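Ribokinase (Staphylococcus aureus, PDB 3RY7) catalyses the magnesium-dependent transfer of phosphate from ATP to O-5 of D-ribose, giving D-ribose 5-phosphate. Local coordinates at residues T2-N12 / N133-V143; T58-D66 / A115-D123. One frame throughout, in Å; residues are numbered along the deposited sequence.

Contact 1 (T2-N12 / N133-V143); sequences TNKVVILGSTN and NADFVVAQLEV
The amide of Asn3 meets the Phe136 ring obliquely, the two planes 51° apart, with ND2 3.6 Å from CE2; ND2 donates to Val261 O and Leu264 O. The carboxylate of Asp135 is met on its anti side by Lys4 N, 2.8 Å from OD2 and almost straight (179°). Lys4 O takes Asp135 N and Phe136 N, so Lys4 is held through N-H and carbonyl where the strands begin to pair. From there 4-8 and 136-140 run parallel, linked by Val6 N to Phe136 O, Val138 N to Val6 O and Leu8 N to Val138 O. On the face that carries Phe136, Ile7, CG1 anti to the carbonyl carbon (chi1 -52°) and turned again at chi2, lies alongside Val138, its CD1 3.5 Å from Val138 CB. On the other face Val6 CG2 packs on Ala134 CB, while Leu8, Val137 and Ala139 meet helix 145-157. Beyond the strands, Ser10 OG donates to Glu142 OE1 at 2.5 Å, as does Lys42 N. A water donates to Gln140 OE1 and accepts weakly from Ser10 N and Glu142 N; Gln140 NE2 is hydrogen-bonded to Gln46 OE1. These central strands of the pfkB-family α/β sheet lead to Asn12 and Glu142, which probably bind ribose.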
loop_
_atom_site.group_PDB
_atom_site.type_symbol
_atom_site.label_atom_id
_atom_site.label_comp_id
_atom_site.label_asym_id
_atom_site.label_seq_id
_atom_site.Cartn_x
_atom_site.Cartn_y
_atom_site.Cartn_z
ATOM N N THR A 2 -10.724 0.805 27.453
ATOM C CA THR A 2 -9.925 -0.238 26.794
ATOM C C THR A 2 -10.181 -1.656 27.323
ATOM O O THR A 2 -9.978 -1.936 28.501
ATOM C CB THR A 2 -8.405 0.039 26.898
ATOM O OG1 THR A 2 -7.994 -0.014 28.273
ATOM C CG2 THR A 2 -8.070 1.401 26.306
ATOM N N ASN A 3 -10.601 -2.543 26.425
ATOM C CA ASN A 3 -10.820 -3.949 26.748
ATOM C C ASN A 3 -9.519 -4.737 26.936
ATOM O O ASN A 3 -8.519 -4.458 26.283
ATOM C CB ASN A 3 -11.637 -4.615 25.637
ATOM C CG ASN A 3 -13.053 -4.098 25.567
ATOM O OD1 ASN A 3 -13.580 -3.570 26.544
ATOM N ND2 ASN A 3 -13.683 -4.248 24.406
ATOM N N LYS A 4 -9.541 -5.715 27.834
ATOM C CA LYS A 4 -8.490 -6.723 27.897
ATOM C C LYS A 4 -8.909 -7.882 27.005
ATOM O O LYS A 4 -9.957 -8.506 27.217
ATOM C CB LYS A 4 -8.262 -7.213 29.328
ATOM C CG LYS A 4 -7.384 -6.285 30.163
ATOM C CD LYS A 4 -7.388 -6.670 31.639
ATOM C CE LYS A 4 -8.707 -6.290 32.312
ATOM N NZ LYS A 4 -8.735 -6.662 33.755
ATOM N N VAL A 5 -8.099 -8.155 25.992
ATOM C CA VAL A 5 -8.455 -9.134 24.985
ATOM C C VAL A 5 -7.360 -10.201 24.889
ATOM O O VAL A 5 -6.183 -9.877 24.761
ATOM C CB VAL A 5 -8.702 -8.452 23.605
ATOM C CG1 VAL A 5 -8.998 -9.473 22.536
ATOM C CG2 VAL A 5 -9.834 -7.424 23.701
ATOM N N VAL A 6 -7.754 -11.467 24.997
ATOM C CA VAL A 6 -6.855 -12.573 24.699
ATOM C C VAL A 6 -7.308 -13.170 23.398
ATOM O O VAL A 6 -8.487 -13.484 23.234
ATOM C CB VAL A 6 -6.898 -13.691 25.782
ATOM C CG1 VAL A 6 -6.145 -14.924 25.309
ATOM C CG2 VAL A 6 -6.323 -13.189 27.099
ATOM N N ILE A 7 -6.379 -13.301 22.460
ATOM C CA ILE A 7 -6.643 -14.031 21.226
ATOM C C ILE A 7 -6.018 -15.417 21.330
ATOM O O ILE A 7 -4.868 -15.564 21.715
ATOM C CB ILE A 7 -6.088 -13.283 19.980
ATOM C CG1 ILE A 7 -6.587 -11.835 19.956
ATOM C CG2 ILE A 7 -6.477 -13.985 18.709
ATOM C CD1 ILE A 7 -8.114 -11.686 19.771
ATOM N N LEU A 8 -6.778 -16.416 20.980
ATOM C CA LEU A 8 -6.280 -17.739 20.849
ATOM C C LEU A 8 -6.365 -18.130 19.415
ATOM O O LEU A 8 -7.425 -18.204 18.884
ATOM C CB LEU A 8 -7.080 -18.696 21.689
ATOM C CG LEU A 8 -6.588 -20.126 21.665
ATOM C CD1 LEU A 8 -5.351 -20.293 22.427
ATOM C CD2 LEU A 8 -7.629 -21.052 22.091
ATOM N N GLY A 9 -5.232 -18.360 18.784
ATOM C CA GLY A 9 -5.291 -18.715 17.382
ATOM C C GLY A 9 -3.975 -18.885 16.653
ATOM O O GLY A 9 -2.912 -19.052 17.261
ATOM N N SER A 10 -4.068 -18.848 15.328
ATOM C CA SER A 10 -2.990 -19.273 14.453
ATOM C C SER A 10 -2.019 -18.155 14.082
ATOM O O SER A 10 -2.395 -16.985 13.958
ATOM C CB SER A 10 -3.593 -19.833 13.172
ATOM O OG SER A 10 -4.359 -18.831 12.512
ATOM N N THR A 11 -0.767 -18.536 13.893
ATOM C CA THR A 11 0.209 -17.677 13.229
ATOM C C THR A 11 0.720 -18.426 12.014
ATOM O O THR A 11 1.128 -19.591 12.125
ATOM C CB THR A 11 1.385 -17.329 14.151
ATOM O OG1 THR A 11 0.910 -16.548 15.252
ATOM C CG2 THR A 11 2.445 -16.514 13.384
ATOM N N ASN A 12 0.661 -17.778 10.851
ATOM C CA ASN A 12 1.076 -18.398 9.602
ATOM C C ASN A 12 2.147 -17.558 8.925
ATOM O O ASN A 12 2.137 -16.337 9.041
ATOM C CB ASN A 12 -0.104 -18.506 8.627
ATOM C CG ASN A 12 -1.051 -19.651 8.947
ATOM O OD1 ASN A 12 -0.701 -20.591 9.672
ATOM N ND2 ASN A 12 -2.259 -19.593 8.373
ATOM N N ASN A 133 -8.034 -13.030 33.509
ATOM C CA ASN A 133 -8.101 -11.588 33.716
ATOM C C ASN A 133 -8.562 -10.804 32.494
ATOM O O ASN A 133 -8.516 -9.573 32.482
ATOM C CB ASN A 133 -6.776 -11.062 34.276
ATOM C CG ASN A 133 -6.461 -11.650 35.650
ATOM O OD1 ASN A 133 -7.325 -11.696 36.532
ATOM N ND2 ASN A 133 -5.227 -12.119 35.829
ATOM N N ALA A 134 -9.039 -11.522 31.484
ATOM C CA ALA A 134 -9.509 -10.893 30.252
ATOM C C ALA A 134 -10.988 -10.486 30.313
ATOM O O ALA A 134 -11.769 -11.062 31.071
ATOM C CB ALA A 134 -9.281 -11.825 29.064
ATOM N N ASP A 135 -11.358 -9.501 29.497
ATOM C CA ASP A 135 -12.761 -9.201 29.219
ATOM C C ASP A 135 -13.328 -10.106 28.118
ATOM O O ASP A 135 -14.489 -10.537 28.178
ATOM C CB ASP A 135 -12.907 -7.736 28.816
ATOM C CG ASP A 135 -12.489 -6.794 29.932
ATOM O OD1 ASP A 135 -12.963 -7.010 31.076
ATOM O OD2 ASP A 135 -11.683 -5.861 29.672
ATOM N N PHE A 136 -12.505 -10.379 27.105
ATOM C CA PHE A 136 -12.895 -11.258 26.004
ATOM C C PHE A 136 -11.759 -12.186 25.640
ATOM O O PHE A 136 -10.586 -11.809 25.694
ATOM C CB PHE A 136 -13.254 -10.460 24.740
ATOM C CG PHE A 136 -14.380 -9.470 24.928
ATOM C CD1 PHE A 136 -15.682 -9.804 24.579
ATOM C CD2 PHE A 136 -14.131 -8.200 25.431
ATOM C CE1 PHE A 136 -16.712 -8.894 24.741
ATOM C CE2 PHE A 136 -15.161 -7.289 25.595
ATOM C CZ PHE A 136 -16.449 -7.632 25.256
ATOM N N VAL A 137 -12.115 -13.399 25.246
ATOM C CA VAL A 137 -11.176 -14.264 24.568
ATOM C C VAL A 137 -11.750 -14.599 23.190
ATOM O O VAL A 137 -12.931 -14.931 23.067
ATOM C CB VAL A 137 -10.862 -15.541 25.407
ATOM C CG1 VAL A 137 -12.121 -16.094 26.012
ATOM C CG2 VAL A 137 -10.187 -16.588 24.550
ATOM N N VAL A 138 -10.920 -14.478 22.154
ATOM C CA VAL A 138 -11.364 -14.695 20.774
ATOM C C VAL A 138 -10.583 -15.830 20.144
ATOM O O VAL A 138 -9.359 -15.827 20.189
ATOM C CB VAL A 138 -11.135 -13.428 19.907
ATOM C CG1 VAL A 138 -11.769 -13.591 18.518
ATOM C CG2 VAL A 138 -11.667 -12.189 20.609
ATOM N N ALA A 139 -11.282 -16.778 19.533
ATOM C CA ALA A 139 -10.625 -17.888 18.866
ATOM C C ALA A 139 -11.108 -18.012 17.427
ATOM O O ALA A 139 -12.179 -17.525 17.099
ATOM C CB ALA A 139 -10.889 -19.189 19.606
ATOM N N GLN A 140 -10.324 -18.674 16.599
ATOM C CA GLN A 140 -10.710 -19.095 15.270
ATOM C C GLN A 140 -10.389 -20.555 15.083
ATOM O O GLN A 140 -9.791 -21.161 15.920
ATOM C CB GLN A 140 -10.012 -18.273 14.185
ATOM C CG GLN A 140 -9.811 -16.861 14.516
ATOM C CD GLN A 140 -8.683 -16.658 15.432
ATOM O OE1 GLN A 140 -7.737 -17.373 15.413
ATOM N NE2 GLN A 140 -8.808 -15.701 16.267
ATOM N N LEU A 141 -10.780 -21.106 13.964
ATOM C CA LEU A 141 -10.621 -22.541 13.773
ATOM C C LEU A 141 -9.327 -22.959 13.040
ATOM O O LEU A 141 -9.281 -24.036 12.465
ATOM C CB LEU A 141 -11.854 -23.122 13.074
ATOM C CG LEU A 141 -13.193 -22.922 13.796
ATOM C CD1 LEU A 141 -14.358 -23.520 13.020
ATOM C CD2 LEU A 141 -13.117 -23.554 15.181
ATOM N N GLU A 142 -8.298 -22.111 13.048
ATOM C CA GLU A 142 -6.974 -22.525 12.538
ATOM C C GLU A 142 -6.130 -23.129 13.670
ATOM O O GLU A 142 -4.917 -23.325 13.544
ATOM C CB GLU A 142 -6.257 -21.361 11.841
ATOM C CG GLU A 142 -7.025 -20.896 10.588
ATOM C CD GLU A 142 -6.255 -19.903 9.715
ATOM O OE1 GLU A 142 -5.424 -19.128 10.243
ATOM O OE2 GLU A 142 -6.506 -19.902 8.493
ATOM N N VAL A 143 -6.815 -23.450 14.765
ATOM C CA VAL A 143 -6.223 -24.075 15.934
ATOM C C VAL A 143 -7.208 -25.199 16.347
ATOM O O VAL A 143 -8.379 -25.174 15.938
ATOM C CB VAL A 143 -6.004 -22.973 17.006
ATOM C CG1 VAL A 143 -6.677 -23.303 18.296
ATOM C CG2 VAL A 143 -4.525 -22.618 17.177
HETATM O O HOH W 1 -7.183 -19.946 14.852
#

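Contact 2 (T58-D66 / A115-D123)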
loop_
_atom_site.group_PDB
_atom_site.type_symbol
_atom_site.label_atom_id
_atom_site.label_comp_id
_atom_site.label_asym_id
_atom_site.label_seq_id
_atom_site.Cartn_x
_atom_site.Cartn_y
_atom_site.Cartn_z
ATOM N N THR A 58 -3.191 -9.946 24.498
ATOM C CA THR A 58 -2.320 -11.084 24.733
ATOM C C THR A 58 -2.672 -12.123 23.678
ATOM O O THR A 58 -3.852 -12.339 23.384
ATOM C CB THR A 58 -2.555 -11.666 26.132
ATOM O OG1 THR A 58 -2.315 -10.648 27.107
ATOM C CG2 THR A 58 -1.639 -12.847 26.400
ATOM N N PHE A 59 -1.658 -12.741 23.079
ATOM C CA PHE A 59 -1.870 -13.685 21.979
ATOM C C PHE A 59 -1.288 -15.039 22.344
ATOM O O PHE A 59 -0.096 -15.159 22.608
ATOM C CB PHE A 59 -1.224 -13.159 20.691
ATOM C CG PHE A 59 -1.497 -13.994 19.467
ATOM C CD1 PHE A 59 -2.650 -14.752 19.358
ATOM C CD2 PHE A 59 -0.603 -14.002 18.406
ATOM C CE1 PHE A 59 -2.905 -15.507 18.215
ATOM C CE2 PHE A 59 -0.852 -14.750 17.271
ATOM C CZ PHE A 59 -1.998 -15.503 17.169
ATOM N N ILE A 60 -2.152 -16.046 22.390
ATOM C CA ILE A 60 -1.748 -17.412 22.643
ATOM C C ILE A 60 -1.692 -18.098 21.297
ATOM O O ILE A 60 -2.711 -18.288 20.638
ATOM C CB ILE A 60 -2.745 -18.156 23.544
ATOM C CG1 ILE A 60 -2.918 -17.450 24.892
ATOM C CG2 ILE A 60 -2.283 -19.559 23.782
ATOM C CD1 ILE A 60 -4.057 -18.049 25.738
ATOM N N THR A 61 -0.488 -18.447 20.865
ATOM C CA THR A 61 -0.340 -19.024 19.549
ATOM C C THR A 61 0.820 -20.000 19.626
ATOM O O THR A 61 1.641 -19.920 20.539
ATOM C CB THR A 61 -0.107 -17.911 18.493
ATOM O OG1 THR A 61 -0.226 -18.456 17.174
ATOM C CG2 THR A 61 1.255 -17.273 18.675
ATOM N N LYS A 62 0.863 -20.949 18.706
ATOM C CA LYS A 62 1.906 -21.961 18.720
ATOM C C LYS A 62 2.621 -22.012 17.378
ATOM O O LYS A 62 2.027 -22.355 16.358
ATOM C CB LYS A 62 1.321 -23.330 19.054
ATOM C CG LYS A 62 2.359 -24.372 19.473
ATOM C CD LYS A 62 1.667 -25.684 19.838
ATOM C CE LYS A 62 2.606 -26.685 20.524
ATOM N NZ LYS A 62 1.864 -27.973 20.835
ATOM N N ILE A 63 3.902 -21.664 17.399
ATOM C CA ILE A 63 4.746 -21.759 16.220
ATOM C C ILE A 63 5.808 -22.832 16.404
ATOM O O ILE A 63 5.898 -23.478 17.460
ATOM C CB ILE A 63 5.457 -20.447 15.945
ATOM C CG1 ILE A 63 6.330 -20.062 17.142
ATOM C CG2 ILE A 63 4.425 -19.354 15.644
ATOM C CD1 ILE A 63 6.938 -18.667 17.021
ATOM N N GLY A 64 6.611 -23.030 15.368
ATOM C CA GLY A 64 7.658 -24.021 15.429
ATOM C C GLY A 64 8.933 -23.416 15.995
ATOM O O GLY A 64 8.963 -22.251 16.411
ATOM N N THR A 65 9.989 -24.223 16.003
ATOM C CA THR A 65 11.297 -23.776 16.437
ATOM C C THR A 65 12.177 -23.507 15.211
ATOM O O THR A 65 13.403 -23.452 15.308
ATOM C CB THR A 65 11.952 -24.830 17.350
ATOM O OG1 THR A 65 11.907 -26.114 16.708
ATOM C CG2 THR A 65 11.192 -24.915 18.696
ATOM N N ASP A 66 11.534 -23.337 14.060
ATOM C CA ASP A 66 12.234 -23.087 12.806
ATOM C C ASP A 66 12.563 -21.608 12.574
ATOM O O ASP A 66 13.322 -21.279 11.673
ATOM C CB ASP A 66 11.471 -23.690 11.608
ATOM C CG ASP A 66 9.995 -23.284 11.578
ATOM O OD1 ASP A 66 9.240 -23.826 10.741
ATOM O OD2 ASP A 66 9.595 -22.431 12.398
ATOM N N ALA A 115 2.494 -26.148 13.367
ATOM C CA ALA A 115 2.476 -25.953 14.825
ATOM C C ALA A 115 1.112 -25.513 15.369
ATOM O O ALA A 115 0.754 -25.883 16.485
ATOM C CB ALA A 115 3.555 -24.953 15.248
ATOM N N ASN A 116 0.382 -24.705 14.593
ATOM C CA ASN A 116 -0.948 -24.255 14.995
ATOM C C ASN A 116 -1.856 -25.419 15.371
ATOM O O ASN A 116 -2.565 -25.359 16.368
ATOM C CB ASN A 116 -1.640 -23.431 13.896
ATOM C CG ASN A 116 -0.885 -22.168 13.540
ATOM O OD1 ASN A 116 -0.574 -21.337 14.399
ATOM N ND2 ASN A 116 -0.601 -22.003 12.250
ATOM N N MET A 117 -1.832 -26.463 14.561
ATOM C CA MET A 117 -2.701 -27.617 14.771
ATOM C C MET A 117 -2.111 -28.661 15.726
ATOM O O MET A 117 -2.635 -29.768 15.848
ATOM C CB MET A 117 -3.095 -28.234 13.429
ATOM C CG MET A 117 -3.957 -27.278 12.585
ATOM S SD MET A 117 -5.475 -26.813 13.464
ATOM C CE MET A 117 -6.381 -28.344 13.385
ATOM N N THR A 118 -1.027 -28.309 16.412
ATOM C CA THR A 118 -0.562 -29.159 17.508
ATOM C C THR A 118 -0.908 -28.545 18.877
ATOM O O THR A 118 -0.518 -29.080 19.917
ATOM C CB THR A 118 0.958 -29.399 17.438
ATOM O OG1 THR A 118 1.650 -28.196 17.799
ATOM C CG2 THR A 118 1.375 -29.865 16.019
ATOM N N MET A 119 -1.624 -27.417 18.883
ATOM C CA MET A 119 -1.904 -26.751 20.149
ATOM C C MET A 119 -2.870 -27.618 20.935
ATOM O O MET A 119 -3.868 -28.060 20.381
ATOM C CB MET A 119 -2.494 -25.363 19.946
ATOM C CG MET A 119 -2.576 -24.603 21.242
ATOM S SD MET A 119 -3.416 -23.013 21.139
ATOM C CE MET A 119 -2.171 -21.999 20.339
ATOM N N THR A 120 -2.548 -27.873 22.206
ATOM C CA THR A 120 -3.336 -28.781 23.058
ATOM C C THR A 120 -3.973 -28.047 24.242
ATOM O O THR A 120 -3.594 -26.913 24.574
ATOM C CB THR A 120 -2.452 -29.878 23.695
ATOM O OG1 THR A 120 -1.503 -29.255 24.561
ATOM C CG2 THR A 120 -1.726 -30.703 22.649
ATOM N N PRO A 121 -4.929 -28.702 24.915
ATOM C CA PRO A 121 -5.494 -28.083 26.125
ATOM C C PRO A 121 -4.413 -27.733 27.148
ATOM O O PRO A 121 -4.506 -26.700 27.815
ATOM C CB PRO A 121 -6.428 -29.159 26.661
ATOM C CG PRO A 121 -6.891 -29.863 25.426
ATOM C CD PRO A 121 -5.723 -29.853 24.460
ATOM N N GLU A 122 -3.390 -28.569 27.246
ATOM C CA GLU A 122 -2.315 -28.248 28.149
ATOM C C GLU A 122 -1.528 -27.029 27.789
ATOM O O GLU A 122 -1.156 -26.319 28.646
ATOM C CB GLU A 122 -1.424 -29.433 28.504
ATOM C CG GLU A 122 -1.397 -30.524 27.548
ATOM C CD GLU A 122 -2.669 -31.262 27.438
ATOM O OE1 GLU A 122 -3.089 -31.838 28.425
ATOM O OE2 GLU A 122 -3.240 -31.302 26.364
ATOM N N ASP A 123 -1.339 -26.768 26.513
ATOM C CA ASP A 123 -0.763 -25.505 26.069
ATOM C C ASP A 123 -1.619 -24.359 26.573
ATOM O O ASP A 123 -1.108 -23.347 27.042
ATOM C CB ASP A 123 -0.682 -25.456 24.539
ATOM C CG ASP A 123 0.397 -26.375 23.986
ATOM O OD1 ASP A 123 1.473 -26.495 24.632
ATOM O OD2 ASP A 123 0.164 -26.983 22.923
HETATM O O HOH W 2 -1.370 -21.484 17.072
HETATM O O HOH W 3 3.572 -28.103 23.621
#
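With CG anti to the backbone N (chi1 -164°) and every later torsion near 180°, the Lys62 side chain runs fully extended from strand 56-64 across the 3-10 turn at 115-118 and delivers NZ to three oxygens of segment 115-123. Met119 also starts with CG anti to its N, but a bend at chi3 (-76°) swings CE against the strand backbone, 3.6 Å from Thr61 CA and 4.2 Å from Ile60 CG2. The ammonium group donates to Thr118 O at 2.8 Å, approaching from above the carbonyl plane, and to Thr118 OG1 at 3.1 Å. Its third bond is a salt bridge to Asp123 OD2 (2.9 Å), reached on the syn side of the carboxylate. The anti side of the same oxygen receives Thr120 N, while Asp123 N donates back to Thr120 OG1; this capping box, with Thr120 as N-cap, lies at the N-terminus of helix 121-125. Thr118 OG1 is held in its turn by donating to Ala115 O.

Nearer the strand, Ala115 CB sits against the backbone at Lys62 and Ile63, 3.2 Å from Lys62 O. A water accepts from Lys62 N and donates to Asn116 OD1, an oxygen that also takes Thr11 N. Ile87 and Thr89 of strand 87-89 touch the Lys62 side chain. The lysine is buried, yet its charge is met by one carboxylate and two neutral oxygens, an environment expected to favour the protonated form; the same bonds join the capped start of helix 121-125 to the strand.

Overall arrangement
Both contacts are buried and both reach the same large sheet: strand 4-8 lies between 136-140, its partner in contact 1, and 56-64, the strand used by contact 2. Contact 1 is the deeper, its centre about 9 Å from the centre of the chain, against about 16 Å for that of contact 2, and it buries 876 Å², roughly twice as much. Backbone pairing and aliphatic packing dominate in contact 1; in contact 2 a strand meets a turn and helix start through a lysine and its oxygens. They join directly, Gly9 O lying 2.8 Å from Thr61 OG1 in a probable hydrogen bond, and Asn116 of contact 2 borders Asn12, a probable substrate-binding residue.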